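Local coordinates for B12-binding domain-containing protein (Kitasatospora setae, PDB 6WTE), which probably transfers a methyl group, as the cobalamin-dependent radical SAM methylase TsrM, using bound cobalamin and a [4Fe-4S] cluster in a non-radical reaction, at residues R247-V252 with I278-N283; S272-S277 with E316-L321. All blocks are in the same frame, centred on the assembly; numbering follows the deposited sequence.

Both contacts lie in the radical SAM core, with centres 11 Å apart, and cross along the chain: 272-277 runs straight into 278-283. Contact 1 sets the start of helix 249-261 against the start of helix 278-294, while contact 2 sets the loop before helix 278-294 against helix 316-325. They touch directly. Lys282 NZ makes a salt bridge to Glu317 OE1 at 2.7 Å, Ile278 CD1 packs on Phe318 CD1 at 3.7 Å, and Ala281 CB lies 3.4 Å from Phe274 O. Contact 2 reaches the [4Fe-4S] cluster through Glu273. In contact 1, the side chain of Arg247 is about 8 Å from the cobalamin.

Contact 1 of 2, residues R247-V252 with I278-N283; sequences RELASV and IAHAKN. With EDO (1,2-ethanediol), chain G.
Two successive helices of the radical SAM barrel meet here near their N-terminal ends, where His280 of helix 278-294 reaches across to Arg247 and Leu249. The ring lies edge-on to the backbone carbonyl: His280 NE2 donates to Arg247 O at 2.9 Å, with an N-H...O angle of 167°, and the oxygen sits in the ring plane. The donor in turn lies in the carbonyl plane, a nearly straight bond that favours this ring orientation. With CG swung anti to the backbone N (chi1 -174°), the imidazole extends far enough to make this bond. Leu249 covers one ring face, its CD2 3.8 Å from the centroid in a CH-pi contact displaced toward NE2. Its other methyl, CD1, rests 3.6 Å from Asn283 CB, about one turn further along the helix. The guanidinium of Arg247 leads elsewhere, to Leu222 O, Ser195 O and Glu255, while Val252 CG2 lies over one of its faces. A leucine in place of His280 would probably leave Arg247 O without its N-H mate and the Leu249 methyl without a flat face to rest on. Such side-by-side packing of helices joined through an intervening parallel strand, here 266-269, is characteristic of the partial beta-alpha barrel of radical SAM enzymes.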
ATOM      1  N   ARG A 247      -4.507 -16.631   6.551  1.00 13.35           N
ATOM      2  CA  ARG A 247      -3.376 -17.435   6.984  1.00 11.27           C
ATOM      3  C   ARG A 247      -3.748 -18.255   8.210  1.00 12.26           C
ATOM      4  O   ARG A 247      -4.595 -17.857   9.021  1.00 11.57           O
ATOM      5  CB  ARG A 247      -2.169 -16.558   7.308  1.00 13.47           C
ATOM      6  CG  ARG A 247      -1.641 -15.733   6.155  1.00 13.71           C
ATOM      7  CD  ARG A 247      -0.424 -14.947   6.606  1.00 10.48           C
ATOM      8  NE  ARG A 247       0.662 -15.839   7.019  1.00 13.76           N
ATOM      9  CZ  ARG A 247       1.721 -15.461   7.727  1.00 14.91           C
ATOM     10  NH1 ARG A 247       1.853 -14.197   8.109  1.00 13.58           N
ATOM     11  NH2 ARG A 247       2.654 -16.349   8.051  1.00 12.36           N
ATOM     12  N   GLU A 248      -3.094 -19.406   8.345  1.00 12.65           N
ATOM     13  CA  GLU A 248      -3.240 -20.222   9.545  1.00 15.33           C
ATOM     14  C   GLU A 248      -2.912 -19.399  10.782  1.00 12.18           C
ATOM     15  O   GLU A 248      -1.868 -18.746  10.848  1.00 14.14           O
ATOM     16  CB  GLU A 248      -2.315 -21.441   9.469  1.00 13.69           C
ATOM     17  CG  GLU A 248      -2.660 -22.477   8.403  1.00 19.63           C
ATOM     18  CD  GLU A 248      -3.881 -23.327   8.739  1.00 19.92           C
ATOM     19  OE1 GLU A 248      -4.904 -22.788   9.211  1.00 17.58           O
ATOM     20  OE2 GLU A 248      -3.811 -24.557   8.528  1.00 24.00           O
ATOM     21  N   LEU A 249      -3.815 -19.433  11.763  1.00 14.52           N
ATOM     22  CA  LEU A 249      -3.648 -18.604  12.952  1.00 12.39           C
ATOM     23  C   LEU A 249      -2.326 -18.902  13.646  1.00 13.45           C
ATOM     24  O   LEU A 249      -1.598 -17.982  14.033  1.00 13.61           O
ATOM     25  CB  LEU A 249      -4.818 -18.833  13.906  1.00 15.42           C
ATOM     26  CG  LEU A 249      -6.193 -18.454  13.351  1.00 15.97           C
ATOM     27  CD1 LEU A 249      -7.287 -19.044  14.229  1.00 20.09           C
ATOM     28  CD2 LEU A 249      -6.335 -16.949  13.255  1.00 16.15           C
ATOM     29  N   ALA A 250      -1.986 -20.184  13.783  1.00 13.88           N
ATOM     30  CA  ALA A 250      -0.746 -20.542  14.463  1.00 14.89           C
ATOM     31  C   ALA A 250       0.476 -20.017  13.720  1.00 15.53           C
ATOM     32  O   ALA A 250       1.468 -19.637  14.354  1.00 15.17           O
ATOM     33  CB  ALA A 250      -0.653 -22.057  14.625  1.00 18.41           C
ATOM     34  N   SER A 251       0.424 -19.985  12.384  1.00 13.04           N
ATOM     35  CA  SER A 251       1.563 -19.491  11.615  1.00 13.00           C
ATOM     36  C   SER A 251       1.734 -17.988  11.785  1.00 13.82           C
ATOM     37  O   SER A 251       2.862 -17.501  11.931  1.00 12.85           O
ATOM     38  CB  SER A 251       1.400 -19.843  10.134  1.00 14.77           C
ATOM     39  OG  SER A 251       1.364 -21.251   9.949  1.00 17.76           O
ATOM     40  N   VAL A 252       0.628 -17.237  11.759  1.00 12.10           N
ATOM     41  CA  VAL A 252       0.704 -15.792  11.976  1.00 11.50           C
ATOM     42  C   VAL A 252       1.321 -15.491  13.337  1.00 11.71           C
ATOM     43  O   VAL A 252       2.243 -14.676  13.454  1.00 11.61           O
ATOM     44  CB  VAL A 252      -0.688 -15.147  11.849  1.00 11.70           C
ATOM     45  CG1 VAL A 252      -0.582 -13.649  12.020  1.00 11.41           C
ATOM     46  CG2 VAL A 252      -1.306 -15.472  10.502  1.00 11.80           C
ATOM     47  N   ILE A 278     -13.952 -10.612  10.393  1.00 14.20           N
ATOM     48  CA  ILE A 278     -13.735 -10.294  11.802  1.00 13.09           C
ATOM     49  C   ILE A 278     -13.487 -11.547  12.631  1.00 15.00           C
ATOM     50  O   ILE A 278     -12.758 -11.498  13.634  1.00 14.14           O
ATOM     51  CB  ILE A 278     -14.932  -9.486  12.344  1.00 16.26           C
ATOM     52  CG1 ILE A 278     -14.715  -9.105  13.816  1.00 16.85           C
ATOM     53  CG2 ILE A 278     -16.224 -10.268  12.178  1.00 15.60           C
ATOM     54  CD1 ILE A 278     -13.613  -8.081  14.046  1.00 14.18           C
ATOM     55  N   ALA A 279     -14.079 -12.680  12.253  1.00 13.29           N
ATOM     56  CA  ALA A 279     -13.909 -13.881  13.063  1.00 14.39           C
ATOM     57  C   ALA A 279     -12.449 -14.313  13.095  1.00 17.32           C
ATOM     58  O   ALA A 279     -11.938 -14.728  14.143  1.00 13.94           O
ATOM     59  CB  ALA A 279     -14.801 -15.006  12.535  1.00 16.59           C
ATOM     60  N   HIS A 280     -11.758 -14.207  11.955  1.00 12.79           N
ATOM     61  CA  HIS A 280     -10.331 -14.510  11.906  1.00 14.70           C
ATOM     62  C   HIS A 280      -9.530 -13.546  12.775  1.00 15.85           C
ATOM     63  O   HIS A 280      -8.621 -13.963  13.503  1.00 14.21           O
ATOM     64  CB  HIS A 280      -9.855 -14.451  10.454  1.00 15.48           C
ATOM     65  CG  HIS A 280      -8.435 -14.880  10.255  1.00 13.79           C
ATOM     66  ND1 HIS A 280      -7.389 -13.983  10.206  1.00 14.07           N
ATOM     67  CD2 HIS A 280      -7.894 -16.103  10.042  1.00 15.68           C
ATOM     68  CE1 HIS A 280      -6.261 -14.638   9.995  1.00 13.68           C
ATOM     69  NE2 HIS A 280      -6.540 -15.926   9.889  1.00 14.08           N
ATOM     70  N   ALA A 281      -9.859 -12.254  12.721  1.00 14.62           N
ATOM     71  CA  ALA A 281      -9.144 -11.275  13.530  1.00 14.61           C
ATOM     72  C   ALA A 281      -9.309 -11.568  15.015  1.00 12.64           C
ATOM     73  O   ALA A 281      -8.334 -11.543  15.778  1.00 13.01           O
ATOM     74  CB  ALA A 281      -9.636  -9.864  13.203  1.00 14.06           C
ATOM     75  N   LYS A 282     -10.543 -11.852  15.444  1.00 13.30           N
ATOM     76  CA  LYS A 282     -10.781 -12.150  16.852  1.00 11.95           C
ATOM     77  C   LYS A 282     -10.101 -13.449  17.271  1.00 14.33           C
ATOM     78  O   LYS A 282      -9.545 -13.534  18.370  1.00 13.09           O
ATOM     79  CB  LYS A 282     -12.278 -12.208  17.139  1.00 14.06           C
ATOM     80  CG  LYS A 282     -12.923 -10.836  17.172  1.00 13.47           C
ATOM     81  CD  LYS A 282     -14.409 -10.927  17.477  1.00 17.21           C
ATOM     82  CE  LYS A 282     -14.989  -9.551  17.752  1.00 19.65           C
ATOM     83  NZ  LYS A 282     -16.443  -9.631  18.104  1.00 18.85           N
ATOM     84  N   ASN A 283     -10.123 -14.472  16.411  1.00 15.41           N
ATOM     85  CA  ASN A 283      -9.413 -15.706  16.734  1.00 16.11           C
ATOM     86  C   ASN A 283      -7.911 -15.468  16.847  1.00 14.98           C
ATOM     87  O   ASN A 283      -7.237 -16.063  17.703  1.00 14.42           O
ATOM     88  CB  ASN A 283      -9.695 -16.773  15.672  1.00 15.84           C
ATOM     89  CG  ASN A 283     -11.061 -17.403  15.823  1.00 17.51           C
ATOM     90  OD1 ASN A 283     -11.644 -17.397  16.907  1.00 22.01           O
ATOM     91  ND2 ASN A 283     -11.580 -17.959  14.732  1.00 20.63           N
TER
HETATM   92  C1  EDO G 805     -16.890  -8.654   8.738  1.00 19.48           C
HETATM   93  O1  EDO G 805     -16.319  -9.961   8.867  1.00 22.09           O
HETATM   94  C2  EDO G 805     -17.092  -8.353   7.255  1.00 22.57           C
HETATM   95  O2  EDO G 805     -15.839  -8.476   6.563  1.00 23.16           O

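Contact 2 of 2, residues S272-S277 with E316-L321; sequences SEFNLS and EEFADL. With SF4 (iron/sulfur cluster), chain C; EDO (1,2-ethanediol), chain G.
Asn275 ND2 is gripped by two backbone carbonyls, Gln310 O and Pro313 O, which hold its amide toward the chain leading into helix 316-325, while its CB presses on Phe318. That CB lies 3.7 Å from Phe318 CE2, approaching the ring obliquely. Phe318 carries the helix side of the contact: its CG stands anti to the backbone N (chi1 -169°), and the ring reaches out so that CZ comes 3.7 Å from Phe274 CE2. The two phenyl rings cross at an oblique 36°, their centroids 5.9 Å apart, with Phe274 CE2 and CD2 meeting the edge of the Phe318 ring. The contact between the segments is thus wholly apolar and buried. Just before these residues, Glu273 opens a type I turn and turns the other way, its chain bent at chi2 (-75°), so that OE2 binds the cluster iron FE3 at 1.9 Å. OE1 stays 4.0 Å from the same iron, so the carboxylate binds through one oxygen. Cys227, Cys231 and Cys234 complete the cluster site, and Leu276 CD1 packs 3.8 Å from sulfur S4. The cluster-binding turn lies in the loop that follows strand 266-269, with Phe274 and Asn275 lying on strand 304-309 and Phe318 wedged from helix 316-325 against Lys282 and Leu285 of helix 278-294.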
ATOM      1  N   SER A 272      -5.468  -5.565   4.252  1.00 12.68           N
ATOM      2  CA  SER A 272      -6.216  -4.436   3.711  1.00 12.96           C
ATOM      3  C   SER A 272      -6.997  -3.739   4.821  1.00 13.12           C
ATOM      4  O   SER A 272      -6.937  -2.512   4.967  1.00 15.35           O
ATOM      5  CB  SER A 272      -7.143  -4.909   2.593  1.00  9.64           C
ATOM      6  OG  SER A 272      -6.393  -5.280   1.444  1.00 12.75           O
ATOM      7  N   GLU A 273      -7.728  -4.514   5.623  1.00 11.56           N
ATOM      8  CA  GLU A 273      -8.457  -3.990   6.779  1.00 10.08           C
ATOM      9  C   GLU A 273      -8.441  -5.074   7.845  1.00 11.84           C
ATOM     10  O   GLU A 273      -8.956  -6.169   7.605  1.00 11.96           O
ATOM     11  CB  GLU A 273      -9.908  -3.623   6.425  1.00 13.89           C
ATOM     12  CG  GLU A 273     -10.084  -2.764   5.179  1.00 11.17           C
ATOM     13  CD  GLU A 273      -9.694  -1.321   5.399  1.00 13.76           C
ATOM     14  OE1 GLU A 273      -9.447  -0.938   6.564  1.00 16.40           O
ATOM     15  OE2 GLU A 273      -9.654  -0.559   4.410  1.00 14.26           O
ATOM     16  N   PHE A 274      -7.882  -4.776   9.022  1.00 12.80           N
ATOM     17  CA  PHE A 274      -7.704  -5.838  10.013  1.00 13.57           C
ATOM     18  C   PHE A 274      -9.041  -6.380  10.511  1.00 13.95           C
ATOM     19  O   PHE A 274      -9.172  -7.589  10.734  1.00 12.42           O
ATOM     20  CB  PHE A 274      -6.856  -5.348  11.190  1.00 11.78           C
ATOM     21  CG  PHE A 274      -6.640  -6.395  12.262  1.00 12.62           C
ATOM     22  CD1 PHE A 274      -6.067  -7.616  11.954  1.00 15.30           C
ATOM     23  CD2 PHE A 274      -7.014  -6.151  13.575  1.00 10.49           C
ATOM     24  CE1 PHE A 274      -5.865  -8.582  12.937  1.00 15.89           C
ATOM     25  CE2 PHE A 274      -6.818  -7.108  14.562  1.00 13.26           C
ATOM     26  CZ  PHE A 274      -6.243  -8.324  14.244  1.00 12.49           C
ATOM     27  N   ASN A 275     -10.052  -5.518  10.683  1.00 10.78           N
ATOM     28  CA  ASN A 275     -11.309  -5.952  11.284  1.00 11.94           C
ATOM     29  C   ASN A 275     -12.352  -6.415  10.269  1.00 13.32           C
ATOM     30  O   ASN A 275     -13.464  -6.768  10.670  1.00 13.25           O
ATOM     31  CB  ASN A 275     -11.912  -4.834  12.161  1.00 11.54           C
ATOM     32  CG  ASN A 275     -12.285  -3.591  11.363  1.00 13.17           C
ATOM     33  OD1 ASN A 275     -11.643  -3.256  10.363  1.00 14.01           O
ATOM     34  ND2 ASN A 275     -13.320  -2.891  11.813  1.00 13.55           N
ATOM     35  N   LEU A 276     -12.048  -6.412   8.976  1.00 13.92           N
ATOM     36  CA  LEU A 276     -12.895  -7.149   8.051  1.00 15.15           C
ATOM     37  C   LEU A 276     -12.461  -8.607   8.078  1.00 14.75           C
ATOM     38  O   LEU A 276     -11.320  -8.919   8.425  1.00 17.96           O
ATOM     39  CB  LEU A 276     -12.826  -6.555   6.644  1.00 14.97           C
ATOM     40  CG  LEU A 276     -13.318  -5.103   6.559  1.00 13.67           C
ATOM     41  CD1 LEU A 276     -13.385  -4.628   5.110  1.00 12.79           C
ATOM     42  CD2 LEU A 276     -14.687  -4.926   7.235  1.00 15.88           C
ATOM     43  N   SER A 277     -13.385  -9.506   7.753  1.00 13.40           N
ATOM     44  CA  SER A 277     -13.232 -10.916   8.109  1.00 13.30           C
ATOM     45  C   SER A 277     -12.948 -11.018   9.612  1.00 16.63           C
ATOM     46  O   SER A 277     -11.868 -11.409  10.058  1.00 15.84           O
ATOM     47  CB  SER A 277     -12.131 -11.580   7.271  1.00 15.86           C
ATOM     48  OG  SER A 277     -12.271 -12.990   7.244  1.00 16.21           O
ATOM     49  N   GLU A 316     -17.393  -4.101  21.381  1.00 16.08           N
ATOM     50  CA  GLU A 316     -16.741  -4.119  22.685  1.00 16.14           C
ATOM     51  C   GLU A 316     -15.827  -5.328  22.833  1.00 17.72           C
ATOM     52  O   GLU A 316     -14.707  -5.211  23.349  1.00 15.94           O
ATOM     53  CB  GLU A 316     -17.795  -4.094  23.792  1.00 19.43           C
ATOM     54  CG  GLU A 316     -17.220  -4.003  25.192  1.00 21.14           C
ATOM     55  CD  GLU A 316     -18.303  -3.879  26.246  1.00 28.32           C
ATOM     56  OE1 GLU A 316     -19.496  -3.913  25.873  1.00 30.75           O
ATOM     57  OE2 GLU A 316     -17.960  -3.740  27.440  1.00 31.39           O
ATOM     58  N   GLU A 317     -16.284  -6.502  22.387  1.00 15.80           N
ATOM     59  CA  GLU A 317     -15.445  -7.694  22.470  1.00 17.58           C
ATOM     60  C   GLU A 317     -14.161  -7.518  21.672  1.00 16.86           C
ATOM     61  O   GLU A 317     -13.082  -7.928  22.115  1.00 16.41           O
ATOM     62  CB  GLU A 317     -16.208  -8.923  21.977  1.00 21.90           C
ATOM     63  CG  GLU A 317     -15.382 -10.208  22.048  1.00 20.33           C
ATOM     64  CD  GLU A 317     -16.022 -11.375  21.326  1.00 25.94           C
ATOM     65  OE1 GLU A 317     -16.654 -11.163  20.267  1.00 25.74           O
ATOM     66  OE2 GLU A 317     -15.895 -12.513  21.827  1.00 30.47           O
ATOM     67  N   PHE A 318     -14.260  -6.920  20.483  1.00 14.74           N
ATOM     68  CA  PHE A 318     -13.066  -6.678  19.683  1.00 14.79           C
ATOM     69  C   PHE A 318     -12.106  -5.751  20.411  1.00 13.06           C
ATOM     70  O   PHE A 318     -10.897  -6.006  20.453  1.00 14.06           O
ATOM     71  CB  PHE A 318     -13.458  -6.093  18.324  1.00 15.42           C
ATOM     72  CG  PHE A 318     -12.324  -6.041  17.325  1.00 13.70           C
ATOM     73  CD1 PHE A 318     -11.608  -7.182  17.011  1.00 15.19           C
ATOM     74  CD2 PHE A 318     -11.999  -4.853  16.682  1.00 13.10           C
ATOM     75  CE1 PHE A 318     -10.570  -7.139  16.083  1.00 12.32           C
ATOM     76  CE2 PHE A 318     -10.971  -4.808  15.744  1.00 13.99           C
ATOM     77  CZ  PHE A 318     -10.253  -5.953  15.453  1.00 12.85           C
ATOM     78  N   ALA A 319     -12.632  -4.687  21.027  1.00 14.68           N
ATOM     79  CA  ALA A 319     -11.771  -3.738  21.718  1.00 16.34           C
ATOM     80  C   ALA A 319     -11.117  -4.372  22.940  1.00 14.40           C
ATOM     81  O   ALA A 319      -9.939  -4.119  23.213  1.00 15.00           O
ATOM     82  CB  ALA A 319     -12.562  -2.491  22.110  1.00 13.77           C
ATOM     83  N   ASP A 320     -11.859  -5.208  23.679  1.00 15.63           N
ATOM     84  CA  ASP A 320     -11.260  -5.922  24.807  1.00 14.23           C
ATOM     85  C   ASP A 320     -10.159  -6.864  24.340  1.00 13.61           C
ATOM     86  O   ASP A 320      -9.122  -6.999  25.001  1.00 14.79           O
ATOM     87  CB  ASP A 320     -12.324  -6.706  25.573  1.00 16.74           C
ATOM     88  CG  ASP A 320     -13.257  -5.811  26.367  1.00 17.18           C
ATOM     89  OD1 ASP A 320     -12.879  -4.663  26.678  1.00 20.52           O
ATOM     90  OD2 ASP A 320     -14.366  -6.270  26.692  1.00 22.77           O
ATOM     91  N   LEU A 321     -10.366  -7.530  23.202  1.00 13.98           N
ATOM     92  CA  LEU A 321      -9.345  -8.433  22.682  1.00 13.51           C
ATOM     93  C   LEU A 321      -8.115  -7.665  22.217  1.00 14.28           C
ATOM     94  O   LEU A 321      -6.982  -8.071  22.498  1.00 13.60           O
ATOM     95  CB  LEU A 321      -9.926  -9.269  21.545  1.00 14.73           C
ATOM     96  CG  LEU A 321     -10.819 -10.436  21.966  1.00 13.58           C
ATOM     97  CD1 LEU A 321     -11.485 -11.053  20.748  1.00 14.77           C
ATOM     98  CD2 LEU A 321     -10.008 -11.485  22.724  1.00 14.86           C
TER
HETATM   99 FE1  SF4 C 801     -12.671  -0.299   1.005  1.00 12.88          FE
HETATM  100 FE2  SF4 C 801     -11.386  -2.726   1.089  1.00 11.85          FE
HETATM  101 FE3  SF4 C 801     -10.543  -0.723   2.711  1.00 13.00          FE
HETATM  102 FE4  SF4 C 801     -10.128  -0.550   0.046  1.00 12.89          FE
HETATM  103  S1  SF4 C 801      -9.216  -2.089   1.453  1.00 12.13           S
HETATM  104  S2  SF4 C 801     -10.904   1.100   1.406  1.00 12.93           S
HETATM  105  S3  SF4 C 801     -11.997  -1.572  -0.778  1.00 12.61           S
HETATM  106  S4  SF4 C 801     -12.594  -1.735   2.763  1.00 13.13           S
HETATM  107  C1  EDO G 805     -16.890  -8.654   8.738  1.00 19.48           C
HETATM  108  O1  EDO G 805     -16.319  -9.961   8.867  1.00 22.09           O
HETATM  109  C2  EDO G 805     -17.092  -8.353   7.255  1.00 22.57           C
HETATM  110  O2  EDO G 805     -15.839  -8.476   6.563  1.00 23.16           O